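Local atomic coordinates of hypothetical protein DR_0824 (Deinococcus radiodurans, PDB entry 2IMR), a protein that catalyses the zinc-dependent deamination of aminodeoxyfutalosine to futalosine, a step of menaquinone biosynthesis, and more weakly deaminates adenosine and related nucleosides. Residues V90-A98 / V384-V395; I312-V322 / F337-E348. All coordinates share one frame; numbering follows the deposited sequence.

Contact 1. Residues V90-A98 / V384-V395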
ATOM      1  N   VAL A  90      17.848  -6.973   9.341  1.00 19.52           N
ATOM      2  CA  VAL A  90      16.769  -6.340  10.069  1.00 20.05           C
ATOM      3  C   VAL A  90      16.123  -7.109  11.207  1.00 20.85           C
ATOM      4  O   VAL A  90      15.837  -8.305  11.099  1.00 19.23           O
ATOM      5  CB  VAL A  90      15.632  -5.935   9.090  1.00 19.68           C
ATOM      6  CG1 VAL A  90      14.491  -5.275   9.849  1.00 18.47           C
ATOM      7  CG2 VAL A  90      16.185  -5.010   8.005  1.00 18.35           C
ATOM      8  N   ILE A  91      15.901  -6.398  12.305  1.00 20.28           N
ATOM      9  CA  ILE A  91      15.203  -6.946  13.454  1.00 21.37           C
ATOM     10  C   ILE A  91      14.077  -5.953  13.686  1.00 21.33           C
ATOM     11  O   ILE A  91      14.329  -4.782  13.992  1.00 23.00           O
ATOM     12  CB  ILE A  91      16.076  -7.019  14.721  1.00 21.23           C
ATOM     13  CG1 ILE A  91      17.158  -8.088  14.547  1.00 22.29           C
ATOM     14  CG2 ILE A  91      15.201  -7.350  15.916  1.00 18.15           C
ATOM     15  CD1 ILE A  91      18.057  -8.264  15.757  1.00 21.79           C
ATOM     16  N   ALA A  92      12.841  -6.412  13.518  1.00 19.95           N
ATOM     17  CA  ALA A  92      11.675  -5.553  13.690  1.00 21.58           C
ATOM     18  C   ALA A  92      10.392  -6.362  13.604  1.00 23.33           C
ATOM     19  O   ALA A  92      10.398  -7.506  13.145  1.00 23.20           O
ATOM     20  CB  ALA A  92      11.671  -4.459  12.611  1.00 21.83           C
ATOM     21  N   PRO A  93       9.268  -5.781  14.053  1.00 23.31           N
ATOM     22  CA  PRO A  93       8.002  -6.508  13.989  1.00 23.53           C
ATOM     23  C   PRO A  93       7.739  -6.864  12.528  1.00 23.90           C
ATOM     24  O   PRO A  93       8.327  -6.256  11.630  1.00 22.14           O
ATOM     25  CB  PRO A  93       6.996  -5.490  14.523  1.00 23.95           C
ATOM     26  CG  PRO A  93       7.817  -4.687  15.491  1.00 24.09           C
ATOM     27  CD  PRO A  93       9.099  -4.482  14.730  1.00 24.73           C
ATOM     28  N   PRO A  94       6.874  -7.859  12.269  1.00 23.40           N
ATOM     29  CA  PRO A  94       6.596  -8.218  10.875  1.00 23.73           C
ATOM     30  C   PRO A  94       6.038  -7.000  10.143  1.00 22.98           C
ATOM     31  O   PRO A  94       5.187  -6.287  10.674  1.00 20.44           O
ATOM     32  CB  PRO A  94       5.580  -9.350  11.005  1.00 25.88           C
ATOM     33  CG  PRO A  94       4.909  -9.065  12.318  1.00 25.72           C
ATOM     34  CD  PRO A  94       6.066  -8.671  13.191  1.00 26.55           C
ATOM     35  N   PRO A  95       6.511  -6.749   8.915  1.00 22.33           N
ATOM     36  CA  PRO A  95       6.034  -5.595   8.148  1.00 20.22           C
ATOM     37  C   PRO A  95       4.593  -5.690   7.670  1.00 19.73           C
ATOM     38  O   PRO A  95       4.038  -6.774   7.504  1.00 18.65           O
ATOM     39  CB  PRO A  95       7.021  -5.528   6.991  1.00 21.01           C
ATOM     40  CG  PRO A  95       7.299  -6.982   6.727  1.00 20.81           C
ATOM     41  CD  PRO A  95       7.480  -7.538   8.129  1.00 21.97           C
ATOM     42  N   VAL A  96       3.996  -4.529   7.453  1.00 17.95           N
ATOM     43  CA  VAL A  96       2.630  -4.442   6.971  1.00 18.13           C
ATOM     44  C   VAL A  96       2.658  -4.322   5.451  1.00 17.84           C
ATOM     45  O   VAL A  96       3.466  -3.574   4.896  1.00 17.40           O
ATOM     46  CB  VAL A  96       1.918  -3.191   7.538  1.00 18.01           C
ATOM     47  CG1 VAL A  96       0.586  -2.974   6.820  1.00 20.91           C
ATOM     48  CG2 VAL A  96       1.703  -3.350   9.039  1.00 20.63           C
ATOM     49  N   ASN A  97       1.792  -5.074   4.780  1.00 16.04           N
ATOM     50  CA  ASN A  97       1.704  -4.993   3.329  1.00 16.51           C
ATOM     51  C   ASN A  97       0.536  -4.049   3.146  1.00 15.51           C
ATOM     52  O   ASN A  97      -0.624  -4.478   3.114  1.00 14.24           O
ATOM     53  CB  ASN A  97       1.374  -6.348   2.710  1.00 13.17           C
ATOM     54  CG  ASN A  97       1.521  -6.336   1.201  1.00 15.77           C
ATOM     55  OD1 ASN A  97       1.387  -5.288   0.568  1.00 13.28           O
ATOM     56  ND2 ASN A  97       1.778  -7.499   0.617  1.00 12.58           N
ATOM     57  N   ALA A  98       0.856  -2.763   3.036  1.00 14.71           N
ATOM     58  CA  ALA A  98      -0.136  -1.697   2.932  1.00 13.94           C
ATOM     59  C   ALA A  98      -0.944  -1.613   1.647  1.00 15.19           C
ATOM     60  O   ALA A  98      -1.892  -0.831   1.565  1.00 13.37           O
ATOM     61  CB  ALA A  98       0.536  -0.349   3.215  1.00 13.80           C
ATOM     62  N   VAL A 384      12.666   0.735   6.879  1.00 20.55           N
ATOM     63  CA  VAL A 384      12.117  -0.195   7.853  1.00 20.33           C
ATOM     64  C   VAL A 384      10.957   0.418   8.629  1.00 20.72           C
ATOM     65  O   VAL A 384       9.923  -0.222   8.816  1.00 20.36           O
ATOM     66  CB  VAL A 384      13.220  -0.687   8.814  1.00 18.45           C
ATOM     67  CG1 VAL A 384      12.633  -1.583   9.890  1.00 17.83           C
ATOM     68  CG2 VAL A 384      14.269  -1.445   8.017  1.00 19.17           C
ATOM     69  N   ARG A 385      11.113   1.663   9.070  1.00 22.51           N
ATOM     70  CA  ARG A 385      10.037   2.319   9.800  1.00 23.92           C
ATOM     71  C   ARG A 385       8.787   2.383   8.923  1.00 23.24           C
ATOM     72  O   ARG A 385       7.672   2.167   9.392  1.00 23.17           O
ATOM     73  CB  ARG A 385      10.446   3.737  10.209  1.00 27.72           C
ATOM     74  CG  ARG A 385       9.298   4.526  10.807  1.00 32.26           C
ATOM     75  CD  ARG A 385       9.560   6.020  10.794  1.00 37.24           C
ATOM     76  NE  ARG A 385       8.302   6.759  10.830  1.00 40.80           N
ATOM     77  CZ  ARG A 385       7.403   6.657  11.804  1.00 41.83           C
ATOM     78  NH1 ARG A 385       7.627   5.850  12.832  1.00 45.68           N
ATOM     79  NH2 ARG A 385       6.270   7.347  11.740  1.00 43.70           N
ATOM     80  N   ALA A 386       8.977   2.682   7.643  1.00 22.66           N
ATOM     81  CA  ALA A 386       7.856   2.764   6.715  1.00 21.70           C
ATOM     82  C   ALA A 386       7.155   1.414   6.588  1.00 20.51           C
ATOM     83  O   ALA A 386       5.928   1.331   6.639  1.00 19.19           O
ATOM     84  CB  ALA A 386       8.344   3.225   5.343  1.00 21.45           C
ATOM     85  N   ALA A 387       7.943   0.356   6.426  1.00 19.54           N
ATOM     86  CA  ALA A 387       7.391  -0.984   6.272  1.00 19.81           C
ATOM     87  C   ALA A 387       6.519  -1.390   7.448  1.00 19.68           C
ATOM     88  O   ALA A 387       5.467  -2.007   7.271  1.00 19.40           O
ATOM     89  CB  ALA A 387       8.519  -2.000   6.090  1.00 18.79           C
ATOM     90  N   VAL A 388       6.951  -1.031   8.651  1.00 19.98           N
ATOM     91  CA  VAL A 388       6.218  -1.395   9.853  1.00 22.10           C
ATOM     92  C   VAL A 388       5.243  -0.333  10.362  1.00 23.02           C
ATOM     93  O   VAL A 388       4.027  -0.542  10.343  1.00 24.00           O
ATOM     94  CB  VAL A 388       7.195  -1.761  10.992  1.00 23.76           C
ATOM     95  CG1 VAL A 388       6.418  -2.154  12.241  1.00 24.19           C
ATOM     96  CG2 VAL A 388       8.101  -2.899  10.546  1.00 24.52           C
ATOM     97  N   LYS A 389       5.769   0.799  10.823  1.00 22.66           N
ATOM     98  CA  LYS A 389       4.914   1.855  11.357  1.00 23.39           C
ATOM     99  C   LYS A 389       4.099   2.568  10.288  1.00 20.86           C
ATOM    100  O   LYS A 389       2.911   2.817  10.473  1.00 21.61           O
ATOM    101  CB  LYS A 389       5.744   2.880  12.132  1.00 24.93           C
ATOM    102  CG  LYS A 389       4.899   3.961  12.810  1.00 28.92           C
ATOM    103  CD  LYS A 389       3.907   3.353  13.799  1.00 30.93           C
ATOM    104  CE  LYS A 389       3.065   4.425  14.477  1.00 36.51           C
ATOM    105  NZ  LYS A 389       2.148   3.860  15.511  1.00 38.92           N
ATOM    106  N   GLY A 390       4.741   2.902   9.174  1.00 21.09           N
ATOM    107  CA  GLY A 390       4.032   3.576   8.100  1.00 19.46           C
ATOM    108  C   GLY A 390       2.803   2.786   7.681  1.00 20.64           C
ATOM    109  O   GLY A 390       1.705   3.331   7.591  1.00 19.94           O
ATOM    110  N   GLY A 391       2.989   1.491   7.431  1.00 17.94           N
ATOM    111  CA  GLY A 391       1.882   0.643   7.019  1.00 18.71           C
ATOM    112  C   GLY A 391       0.792   0.516   8.065  1.00 19.90           C
ATOM    113  O   GLY A 391      -0.400   0.517   7.742  1.00 16.67           O
ATOM    114  N   GLN A 392       1.197   0.394   9.324  1.00 20.74           N
ATOM    115  CA  GLN A 392       0.250   0.265  10.421  1.00 22.48           C
ATOM    116  C   GLN A 392      -0.649   1.505  10.470  1.00 22.58           C
ATOM    117  O   GLN A 392      -1.856   1.406  10.688  1.00 20.97           O
ATOM    118  CB  GLN A 392       1.012   0.100  11.744  1.00 25.47           C
ATOM    119  CG  GLN A 392       0.156  -0.270  12.954  1.00 29.88           C
ATOM    120  CD  GLN A 392      -0.623   0.903  13.516  1.00 33.61           C
ATOM    121  OE1 GLN A 392      -0.081   1.995  13.692  1.00 37.33           O
ATOM    122  NE2 GLN A 392      -1.901   0.681  13.815  1.00 35.56           N
ATOM    123  N   ARG A 393      -0.062   2.672  10.248  1.00 23.39           N
ATOM    124  CA  ARG A 393      -0.842   3.899  10.285  1.00 25.39           C
ATOM    125  C   ARG A 393      -1.865   3.945   9.152  1.00 24.82           C
ATOM    126  O   ARG A 393      -2.966   4.471   9.317  1.00 25.01           O
ATOM    127  CB  ARG A 393       0.086   5.111  10.229  1.00 27.45           C
ATOM    128  CG  ARG A 393       1.058   5.170  11.399  1.00 31.93           C
ATOM    129  CD  ARG A 393       1.713   6.528  11.483  1.00 34.12           C
ATOM    130  NE  ARG A 393       0.723   7.558  11.774  1.00 37.93           N
ATOM    131  CZ  ARG A 393       0.856   8.839  11.445  1.00 39.23           C
ATOM    132  NH1 ARG A 393       1.941   9.254  10.804  1.00 39.80           N
ATOM    133  NH2 ARG A 393      -0.101   9.704  11.756  1.00 40.68           N
ATOM    134  N   VAL A 394      -1.500   3.383   8.005  1.00 22.81           N
ATOM    135  CA  VAL A 394      -2.388   3.349   6.849  1.00 20.63           C
ATOM    136  C   VAL A 394      -3.518   2.330   6.995  1.00 21.13           C
ATOM    137  O   VAL A 394      -4.687   2.659   6.794  1.00 20.06           O
ATOM    138  CB  VAL A 394      -1.601   3.021   5.544  1.00 22.03           C
ATOM    139  CG1 VAL A 394      -2.566   2.731   4.397  1.00 21.49           C
ATOM    140  CG2 VAL A 394      -0.695   4.182   5.178  1.00 18.65           C
ATOM    141  N   VAL A 395      -3.176   1.099   7.369  1.00 19.43           N
ATOM    142  CA  VAL A 395      -4.180   0.046   7.476  1.00 22.40           C
ATOM    143  C   VAL A 395      -4.813  -0.140   8.846  1.00 23.51           C
ATOM    144  O   VAL A 395      -5.810  -0.856   8.977  1.00 22.53           O
ATOM    145  CB  VAL A 395      -3.602  -1.323   7.025  1.00 22.41           C
ATOM    146  CG1 VAL A 395      -2.948  -1.181   5.664  1.00 24.42           C
ATOM    147  CG2 VAL A 395      -2.597  -1.843   8.051  1.00 25.00           C
TER

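Contact 2. Residues I312-V322 / F337-E348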
ATOM      1  N   ILE A 312       3.394  17.165  -4.855  1.00 17.54           N
ATOM      2  CA  ILE A 312       3.891  16.749  -3.548  1.00 18.38           C
ATOM      3  C   ILE A 312       3.477  17.736  -2.458  1.00 17.89           C
ATOM      4  O   ILE A 312       3.077  17.330  -1.371  1.00 16.89           O
ATOM      5  CB  ILE A 312       5.431  16.585  -3.576  1.00 20.99           C
ATOM      6  CG1 ILE A 312       5.794  15.427  -4.512  1.00 21.11           C
ATOM      7  CG2 ILE A 312       5.966  16.306  -2.168  1.00 20.79           C
ATOM      8  CD1 ILE A 312       7.270  15.288  -4.799  1.00 20.95           C
ATOM      9  N   ALA A 313       3.550  19.030  -2.762  1.00 19.14           N
ATOM     10  CA  ALA A 313       3.161  20.061  -1.803  1.00 20.46           C
ATOM     11  C   ALA A 313       1.675  19.942  -1.465  1.00 19.94           C
ATOM     12  O   ALA A 313       1.277  20.095  -0.309  1.00 18.86           O
ATOM     13  CB  ALA A 313       3.468  21.450  -2.372  1.00 21.09           C
ATOM     14  N   ARG A 314       0.850  19.655  -2.472  1.00 21.12           N
ATOM     15  CA  ARG A 314      -0.588  19.512  -2.250  1.00 20.77           C
ATOM     16  C   ARG A 314      -0.882  18.308  -1.353  1.00 20.46           C
ATOM     17  O   ARG A 314      -1.751  18.365  -0.480  1.00 21.30           O
ATOM     18  CB  ARG A 314      -1.325  19.356  -3.590  1.00 21.61           C
ATOM     19  CG  ARG A 314      -1.266  20.584  -4.488  1.00 24.69           C
ATOM     20  CD  ARG A 314      -1.914  20.311  -5.843  1.00 24.27           C
ATOM     21  NE  ARG A 314      -1.921  21.488  -6.715  1.00 26.46           N
ATOM     22  CZ  ARG A 314      -2.807  22.480  -6.641  1.00 25.50           C
ATOM     23  NH1 ARG A 314      -3.772  22.455  -5.736  1.00 23.48           N
ATOM     24  NH2 ARG A 314      -2.727  23.499  -7.484  1.00 28.41           N
ATOM     25  N   VAL A 315      -0.157  17.218  -1.577  1.00 20.93           N
ATOM     26  CA  VAL A 315      -0.330  16.004  -0.785  1.00 20.75           C
ATOM     27  C   VAL A 315       0.056  16.252   0.670  1.00 20.90           C
ATOM     28  O   VAL A 315      -0.645  15.834   1.594  1.00 21.29           O
ATOM     29  CB  VAL A 315       0.536  14.848  -1.359  1.00 20.00           C
ATOM     30  CG1 VAL A 315       0.518  13.650  -0.418  1.00 17.03           C
ATOM     31  CG2 VAL A 315       0.014  14.458  -2.728  1.00 18.30           C
ATOM     32  N   ALA A 316       1.176  16.934   0.864  1.00 22.17           N
ATOM     33  CA  ALA A 316       1.663  17.249   2.201  1.00 23.49           C
ATOM     34  C   ALA A 316       0.665  18.127   2.958  1.00 24.35           C
ATOM     35  O   ALA A 316       0.376  17.886   4.130  1.00 24.84           O
ATOM     36  CB  ALA A 316       3.012  17.948   2.105  1.00 22.01           C
ATOM     37  N   ARG A 317       0.139  19.139   2.279  1.00 24.87           N
ATOM     38  CA  ARG A 317      -0.830  20.057   2.876  1.00 25.34           C
ATOM     39  C   ARG A 317      -2.093  19.339   3.335  1.00 24.63           C
ATOM     40  O   ARG A 317      -2.637  19.630   4.406  1.00 21.98           O
ATOM     41  CB  ARG A 317      -1.206  21.148   1.865  1.00 27.88           C
ATOM     42  CG  ARG A 317      -2.350  22.051   2.313  1.00 32.10           C
ATOM     43  CD  ARG A 317      -2.582  23.191   1.331  1.00 34.52           C
ATOM     44  NE  ARG A 317      -2.916  22.728  -0.014  1.00 35.22           N
ATOM     45  CZ  ARG A 317      -3.206  23.541  -1.024  1.00 36.04           C
ATOM     46  NH1 ARG A 317      -3.203  24.854  -0.833  1.00 37.66           N
ATOM     47  NH2 ARG A 317      -3.496  23.051  -2.222  1.00 34.76           N
ATOM     48  N   ALA A 318      -2.556  18.395   2.519  1.00 22.51           N
ATOM     49  CA  ALA A 318      -3.767  17.642   2.824  1.00 23.49           C
ATOM     50  C   ALA A 318      -3.573  16.618   3.936  1.00 23.09           C
ATOM     51  O   ALA A 318      -4.539  16.181   4.563  1.00 22.71           O
ATOM     52  CB  ALA A 318      -4.275  16.951   1.562  1.00 23.41           C
ATOM     53  N   GLY A 319      -2.326  16.228   4.178  1.00 22.39           N
ATOM     54  CA  GLY A 319      -2.058  15.249   5.215  1.00 22.56           C
ATOM     55  C   GLY A 319      -2.337  13.823   4.756  1.00 23.38           C
ATOM     56  O   GLY A 319      -2.648  12.949   5.568  1.00 22.65           O
ATOM     57  N   CYS A 320      -2.235  13.589   3.450  1.00 22.25           N
ATOM     58  CA  CYS A 320      -2.466  12.258   2.888  1.00 21.97           C
ATOM     59  C   CYS A 320      -1.225  11.380   3.030  1.00 22.37           C
ATOM     60  O   CYS A 320      -0.098  11.858   2.909  1.00 22.36           O
ATOM     61  CB  CYS A 320      -2.809  12.346   1.395  1.00 20.91           C
ATOM     62  SG  CYS A 320      -4.385  13.117   0.959  1.00 20.20           S
ATOM     63  N   ALA A 321      -1.436  10.096   3.293  1.00 20.87           N
ATOM     64  CA  ALA A 321      -0.326   9.161   3.391  1.00 20.60           C
ATOM     65  C   ALA A 321      -0.224   8.548   1.996  1.00 19.70           C
ATOM     66  O   ALA A 321      -1.186   8.591   1.233  1.00 18.21           O
ATOM     67  CB  ALA A 321      -0.630   8.080   4.420  1.00 20.03           C
ATOM     68  N   VAL A 322       0.934   7.996   1.652  1.00 19.00           N
ATOM     69  CA  VAL A 322       1.102   7.376   0.344  1.00 17.30           C
ATOM     70  C   VAL A 322       1.703   5.986   0.483  1.00 17.34           C
ATOM     71  O   VAL A 322       2.490   5.728   1.395  1.00 16.24           O
ATOM     72  CB  VAL A 322       2.025   8.220  -0.575  1.00 20.31           C
ATOM     73  CG1 VAL A 322       1.409   9.591  -0.812  1.00 18.40           C
ATOM     74  CG2 VAL A 322       3.407   8.355   0.043  1.00 22.60           C
ATOM     75  N   PHE A 337       9.204   5.877  -7.824  1.00 13.74           N
ATOM     76  CA  PHE A 337       8.617   6.735  -6.792  1.00 15.45           C
ATOM     77  C   PHE A 337       9.745   7.567  -6.184  1.00 16.48           C
ATOM     78  O   PHE A 337      10.774   7.022  -5.791  1.00 15.58           O
ATOM     79  CB  PHE A 337       7.977   5.854  -5.710  1.00 14.97           C
ATOM     80  CG  PHE A 337       7.490   6.604  -4.500  1.00 16.53           C
ATOM     81  CD1 PHE A 337       6.390   7.454  -4.581  1.00 15.91           C
ATOM     82  CD2 PHE A 337       8.109   6.424  -3.261  1.00 14.99           C
ATOM     83  CE1 PHE A 337       5.911   8.109  -3.452  1.00 17.03           C
ATOM     84  CE2 PHE A 337       7.638   7.074  -2.126  1.00 16.81           C
ATOM     85  CZ  PHE A 337       6.533   7.921  -2.219  1.00 16.06           C
ATOM     86  N   ASP A 338       9.553   8.879  -6.101  1.00 15.78           N
ATOM     87  CA  ASP A 338      10.585   9.749  -5.537  1.00 18.57           C
ATOM     88  C   ASP A 338      10.464   9.773  -4.016  1.00 17.43           C
ATOM     89  O   ASP A 338       9.972  10.738  -3.438  1.00 17.61           O
ATOM     90  CB  ASP A 338      10.439  11.172  -6.089  1.00 18.61           C
ATOM     91  CG  ASP A 338      11.697  12.000  -5.894  1.00 21.84           C
ATOM     92  OD1 ASP A 338      12.485  11.670  -4.984  1.00 22.43           O
ATOM     93  OD2 ASP A 338      11.892  12.977  -6.642  1.00 18.94           O
ATOM     94  N   TRP A 339      10.913   8.708  -3.361  1.00 16.44           N
ATOM     95  CA  TRP A 339      10.809   8.645  -1.911  1.00 18.19           C
ATOM     96  C   TRP A 339      11.528   9.811  -1.229  1.00 19.19           C
ATOM     97  O   TRP A 339      10.971  10.453  -0.338  1.00 19.52           O
ATOM     98  CB  TRP A 339      11.369   7.316  -1.389  1.00 18.81           C
ATOM     99  CG  TRP A 339      10.901   6.968  -0.002  1.00 19.80           C
ATOM    100  CD1 TRP A 339      10.745   7.821   1.055  1.00 21.20           C
ATOM    101  CD2 TRP A 339      10.584   5.660   0.490  1.00 19.58           C
ATOM    102  NE1 TRP A 339      10.353   7.126   2.173  1.00 20.92           N
ATOM    103  CE2 TRP A 339      10.246   5.798   1.854  1.00 20.74           C
ATOM    104  CE3 TRP A 339      10.554   4.385  -0.091  1.00 18.42           C
ATOM    105  CZ2 TRP A 339       9.883   4.707   2.649  1.00 19.64           C
ATOM    106  CZ3 TRP A 339      10.195   3.298   0.697  1.00 18.20           C
ATOM    107  CH2 TRP A 339       9.863   3.467   2.055  1.00 18.26           C
ATOM    108  N   PRO A 340      12.774  10.102  -1.630  1.00 20.81           N
ATOM    109  CA  PRO A 340      13.443  11.224  -0.959  1.00 22.39           C
ATOM    110  C   PRO A 340      12.667  12.542  -1.002  1.00 22.37           C
ATOM    111  O   PRO A 340      12.663  13.295  -0.023  1.00 23.41           O
ATOM    112  CB  PRO A 340      14.807  11.300  -1.654  1.00 22.34           C
ATOM    113  CG  PRO A 340      14.627  10.529  -2.931  1.00 27.04           C
ATOM    114  CD  PRO A 340      13.681   9.425  -2.571  1.00 21.80           C
ATOM    115  N   ALA A 341      11.996  12.811  -2.120  1.00 22.67           N
ATOM    116  CA  ALA A 341      11.215  14.038  -2.260  1.00 21.64           C
ATOM    117  C   ALA A 341      10.015  14.024  -1.311  1.00 21.89           C
ATOM    118  O   ALA A 341       9.704  15.029  -0.672  1.00 20.32           O
ATOM    119  CB  ALA A 341      10.748  14.201  -3.704  1.00 23.33           C
ATOM    120  N   PHE A 342       9.341  12.881  -1.219  1.00 19.66           N
ATOM    121  CA  PHE A 342       8.187  12.754  -0.338  1.00 19.85           C
ATOM    122  C   PHE A 342       8.611  12.821   1.129  1.00 19.80           C
ATOM    123  O   PHE A 342       7.928  13.428   1.958  1.00 19.62           O
ATOM    124  CB  PHE A 342       7.451  11.442  -0.620  1.00 19.78           C
ATOM    125  CG  PHE A 342       6.468  11.530  -1.760  1.00 18.74           C
ATOM    126  CD1 PHE A 342       5.129  11.831  -1.518  1.00 21.06           C
ATOM    127  CD2 PHE A 342       6.880  11.328  -3.073  1.00 19.89           C
ATOM    128  CE1 PHE A 342       4.212  11.930  -2.574  1.00 20.00           C
ATOM    129  CE2 PHE A 342       5.974  11.424  -4.135  1.00 18.73           C
ATOM    130  CZ  PHE A 342       4.637  11.725  -3.882  1.00 18.33           C
ATOM    131  N   ALA A 343       9.740  12.198   1.442  1.00 19.79           N
ATOM    132  CA  ALA A 343      10.256  12.196   2.805  1.00 23.18           C
ATOM    133  C   ALA A 343      10.594  13.626   3.229  1.00 23.43           C
ATOM    134  O   ALA A 343      10.247  14.059   4.327  1.00 24.92           O
ATOM    135  CB  ALA A 343      11.490  11.321   2.889  1.00 22.66           C
ATOM    136  N   ALA A 344      11.270  14.353   2.347  1.00 25.35           N
ATOM    137  CA  ALA A 344      11.651  15.735   2.626  1.00 26.53           C
ATOM    138  C   ALA A 344      10.417  16.610   2.848  1.00 27.52           C
ATOM    139  O   ALA A 344      10.448  17.544   3.649  1.00 27.84           O
ATOM    140  CB  ALA A 344      12.488  16.283   1.479  1.00 27.09           C
ATOM    141  N   ALA A 345       9.326  16.299   2.150  1.00 26.81           N
ATOM    142  CA  ALA A 345       8.088  17.067   2.283  1.00 25.07           C
ATOM    143  C   ALA A 345       7.311  16.669   3.534  1.00 23.96           C
ATOM    144  O   ALA A 345       6.298  17.288   3.870  1.00 23.78           O
ATOM    145  CB  ALA A 345       7.215  16.879   1.042  1.00 25.81           C
ATOM    146  N   GLY A 346       7.784  15.629   4.213  1.00 23.35           N
ATOM    147  CA  GLY A 346       7.139  15.179   5.433  1.00 22.64           C
ATOM    148  C   GLY A 346       5.898  14.329   5.243  1.00 22.00           C
ATOM    149  O   GLY A 346       5.063  14.228   6.141  1.00 21.09           O
ATOM    150  N   VAL A 347       5.780  13.710   4.076  1.00 21.20           N
ATOM    151  CA  VAL A 347       4.638  12.859   3.773  1.00 20.23           C
ATOM    152  C   VAL A 347       4.881  11.452   4.312  1.00 20.66           C
ATOM    153  O   VAL A 347       5.957  10.891   4.124  1.00 21.02           O
ATOM    154  CB  VAL A 347       4.406  12.790   2.247  1.00 20.55           C
ATOM    155  CG1 VAL A 347       3.218  11.886   1.938  1.00 19.25           C
ATOM    156  CG2 VAL A 347       4.173  14.192   1.701  1.00 20.54           C
ATOM    157  N   GLU A 348       3.887  10.900   5.002  1.00 21.79           N
ATOM    158  CA  GLU A 348       3.980   9.556   5.566  1.00 23.78           C
ATOM    159  C   GLU A 348       3.974   8.540   4.425  1.00 23.24           C
ATOM    160  O   GLU A 348       3.060   8.527   3.598  1.00 23.08           O
ATOM    161  CB  GLU A 348       2.794   9.295   6.498  1.00 26.46           C
ATOM    162  CG  GLU A 348       2.759   7.899   7.116  1.00 32.58           C
ATOM    163  CD  GLU A 348       3.900   7.649   8.082  1.00 35.11           C
ATOM    164  OE1 GLU A 348       5.068   7.628   7.639  1.00 38.43           O
ATOM    165  OE2 GLU A 348       3.627   7.469   9.289  1.00 38.34           O
TER
HETATM  166  O   HOH W   1       1.402  12.452   5.126  1.00 26.79           O

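Contact 1. Residues V90-A98 / V384-V395
V96 and V395 meet end on through their methyls, CG1 of V96 lying 3.6 Å from CG2 of V395. A chi1 of 169° swings CG1 of V96 away from the backbone N, so that it lies over the carbonyl carbon of G391 toward V395, while CG2 settles against the helical hydrogen bond from N of Q392 to O of V388. Glycine suits 391 because a beta carbon there would collide with CB of V96; its bare backbone lets the loop lie close, and CB of A98 comes to 4.2 Å from CA of G391. One helical turn before G391, O of A387 accepts from the backbone N of V96 at 2.9 Å (N-H...O 159°). The wider pi-type turn at 386-390 passes over O of A387 in the helical bonding, and the loop amide uses it instead. The loop leads from strand 90-91 of the small beta domain into strand 97-98, next to the zinc ligand H99 of the amidohydrolase TIM barrel, and helix 380-395 packs along it. The three prolines 93-95 keep the connection extended: P93 presents its carbonyl O to CG2 of V388 at 3.5 Å, and CB of P95 meets CB of A387 at 3.9 Å. Nearer the beta domain, V90 and V384 face each other by their methyl ends, CG2 to CG2 4.0 Å, with the small A92 beside CG1 of V384.

Contact 2. Residues I312-V322 / F337-E348
In I312, chi1 of -66° sets CG1 anti to the carbonyl carbon and sends it over one face of the F342 ring, whose chi1 of -84° turns it toward helix 309-318. The result is a CH-pi contact, with CG1 of I312 4.2 Å from the F342 ring centroid. CE1 of F337 lies over the rim of the opposite face, so the F342 ring is flanked on both sides. CD1 of I312, at the end of the CG1 branch, reaches past the ring to CB of A341, while the second branch, CG2, presses against CB of A345 at 3.5 Å, a tight fit that favours so small a residue. V347 lies roughly perpendicular to V315, CG1 to CG1 4.0 Å, and V322 touches V347, F342 and F337 with its two methyls. Beyond this apolar layer, N of V322 donates to O of E348 at 2.9 Å, pairing the start of strand 322-324 with the residue before strand 349-351, and a water bridges O of C320 (2.7 Å) and N of E348 (2.9 Å). The polar end of E348 turns away to a salt bridge with R393. OD1 of D338 caps helix 339-344 through N of A341, and G346, with positive phi, closes a Schellman motif. Helices 309-318 and 339-344 pack together on the outside, each leading into one of these neighbouring parallel strands, an arrangement characteristic of a TIM barrel.

How the contacts relate
Contact 1 is the more buried of the two and lies nearer the centre of the chain, joining the approach to the zinc-binding strand end to helix 380-395; contact 2 is only partly buried and packs two helices on the outside of the barrel. Their centres are about 17 Å apart, and contact 2 is nested in the chain loop closed by contact 1. Helix 380-395 also borders contact 2: CG2 of V394 packs on CB of A321, and A386 on W339. Contact 1 is aliphatic, with valines, alanines and prolines of the loop against valines, an alanine and a glycine of the helix, plus one loop-to-helix backbone bond, whereas contact 2 adds aromatic packing, helix capping and a bridging water.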